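PDB 5CXX: ferulic acid esterase, AmCE1/Fae1A from Anaeromyces mucronatus, which probably hydrolyses feruloyl esters, releasing ferulic acid. Local coordinates for residues 108-111 / 116-119. Residues are numbered along the deposited sequence; the frame is centred on the assembly and turned at random.
With FER (3-(4-hydroxy-3-methoxyphenyl)-2-propenoic acid), chain D.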
loop_
_atom_site.group_PDB
_atom_site.type_symbol
_atom_site.label_atom_id
_atom_site.label_comp_id
_atom_site.label_asym_id
_atom_site.label_seq_id
_atom_site.Cartn_x
_atom_site.Cartn_y
_atom_site.Cartn_z
ATOM N N THR A 108 -13.581 -2.481 20.259
ATOM C CA THR A 108 -12.124 -2.440 20.330
ATOM C C THR A 108 -11.528 -1.187 19.767
ATOM O O THR A 108 -10.292 -1.076 19.716
ATOM C CB THR A 108 -11.467 -3.617 19.632
ATOM O OG1 THR A 108 -11.605 -3.471 18.211
ATOM C CG2 THR A 108 -12.131 -4.875 20.063
ATOM N N ALA A 109 -12.344 -0.180 19.465
ATOM C CA ALA A 109 -11.779 1.063 18.936
ATOM C C ALA A 109 -11.158 1.865 20.081
ATOM O O ALA A 109 -11.792 2.032 21.177
ATOM C CB ALA A 109 -12.894 1.906 18.230
ATOM N N VAL A 110 -9.910 2.307 19.885
ATOM C CA VAL A 110 -9.221 3.074 20.892
ATOM C C VAL A 110 -8.522 4.256 20.204
ATOM O O VAL A 110 -8.417 4.317 18.966
ATOM C CB VAL A 110 -8.177 2.210 21.686
ATOM C CG1 VAL A 110 -8.890 1.048 22.377
ATOM C CG2 VAL A 110 -7.057 1.704 20.739
ATOM N N THR A 111 -8.075 5.187 21.041
ATOM C CA THR A 111 -7.469 6.383 20.502
ATOM C C THR A 111 -6.072 6.076 19.929
ATOM O O THR A 111 -5.412 5.129 20.380
ATOM C CB THR A 111 -7.447 7.455 21.621
ATOM O OG1 THR A 111 -7.272 8.737 21.029
ATOM C CG2 THR A 111 -6.378 7.153 22.637
ATOM N N PRO A 116 -0.506 -1.959 21.386
ATOM C CA PRO A 116 -0.984 -3.137 20.695
ATOM C C PRO A 116 -2.457 -3.089 20.431
ATOM O O PRO A 116 -2.882 -3.641 19.442
ATOM C CB PRO A 116 -0.692 -4.254 21.671
ATOM C CG PRO A 116 0.542 -3.749 22.339
ATOM C CD PRO A 116 0.220 -2.336 22.635
ATOM N N GLU A 117 -3.236 -2.537 21.358
ATOM C CA GLU A 117 -4.665 -2.517 21.098
ATOM C C GLU A 117 -5.007 -1.668 19.906
ATOM O O GLU A 117 -5.872 -2.036 19.125
ATOM C CB GLU A 117 -5.418 -2.005 22.351
ATOM C CG GLU A 117 -6.942 -2.133 22.187
ATOM C CD GLU A 117 -7.421 -3.583 22.025
ATOM O OE1 GLU A 117 -6.714 -4.513 22.492
ATOM O OE2 GLU A 117 -8.519 -3.789 21.464
ATOM N N TYR A 118 -4.328 -0.538 19.726
ATOM C CA TYR A 118 -4.611 0.266 18.525
ATOM C C TYR A 118 -4.165 -0.471 17.228
ATOM O O TYR A 118 -4.843 -0.463 16.185
ATOM C CB TYR A 118 -3.937 1.676 18.656
ATOM C CG TYR A 118 -4.199 2.599 17.478
ATOM C CD1 TYR A 118 -5.507 3.041 17.202
ATOM C CD2 TYR A 118 -3.147 3.107 16.720
ATOM C CE1 TYR A 118 -5.738 3.870 16.118
ATOM C CE2 TYR A 118 -3.363 3.967 15.665
ATOM C CZ TYR A 118 -4.675 4.344 15.360
ATOM O OH TYR A 118 -4.881 5.180 14.255
ATOM N N TYR A 119 -3.004 -1.165 17.292
ATOM C CA TYR A 119 -2.585 -1.898 16.110
ATOM C C TYR A 119 -3.582 -2.927 15.622
ATOM O O TYR A 119 -3.609 -3.189 14.399
ATOM C CB TYR A 119 -1.249 -2.611 16.416
ATOM C CG TYR A 119 -0.141 -1.741 16.967
ATOM C CD1 TYR A 119 -0.040 -0.365 16.702
ATOM C CD2 TYR A 119 0.879 -2.329 17.726
ATOM C CE1 TYR A 119 0.986 0.396 17.230
ATOM C CE2 TYR A 119 1.931 -1.558 18.208
ATOM C CZ TYR A 119 1.974 -0.217 17.959
ATOM O OH TYR A 119 2.998 0.535 18.501
HETATM C C4 FER D . 5.889 0.793 16.097
HETATM C C5 FER D . 6.493 1.985 15.603
HETATM C C6 FER D . 5.932 2.634 14.541
HETATM C C3 FER D . 4.774 0.270 15.417
HETATM C C2 FER D . 4.182 0.919 14.367
HETATM C C1 FER D . 4.766 2.087 13.910
HETATM C C10 FER D . 3.334 -1.499 15.125
HETATM C C7 FER D . 4.105 2.801 12.781
HETATM C C8 FER D . 4.339 4.082 12.446
HETATM C C9 FER D . 3.580 4.671 11.258
HETATM O O1 FER D . 2.722 4.010 10.594
HETATM O O2 FER D . 3.800 5.874 10.957
HETATM O O4 FER D . 6.360 0.062 17.145
HETATM O O3 FER D . 4.314 -0.893 15.961
HETATM O O HOH W 1 -8.104 -1.193 17.829
#
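V110 supplies the apolar part of the contact, its two methyls dividing between neighbouring residues of the helix. V110 CG2 rests on the backbone of Y118, 3.6 Å from its CA, and V110 CG1 meets E117 CG at 3.7 Å. With chi1 at -173°, E117 CG stands anti to the backbone N; the chain then bends at chi2 and brings E117 OE2 to 3.5 Å from T108 CB. That approach is van der Waals contact, T108 CB being a carbon; E117 OE1 instead forms a salt bridge with K120, and T108 OG1 bonds to K105 O.

No direct hydrogen bond joins the segments. One water bridges them, donating to T108 O (2.9 Å) and to E117 O (2.7 Å). V110 O and T111 O lie obliquely beside the Y118 ring, V110 O 3.6 Å from Y118 CD1, while Y118 OH bonds to Y122 OH.

The Y119 ring lies in the ferulic acid pocket, the methoxy carbon C10 3.3 Å above its plane, over its centre. A serine here would probably leave that methoxy group without its aromatic floor and S193 OG without its phenolic partner.

Thus a surface loop of the alpha/beta-hydrolase fold, following strand 95-99, packs against the first turn of helix 116-123, from which Y119 reaches the ligand.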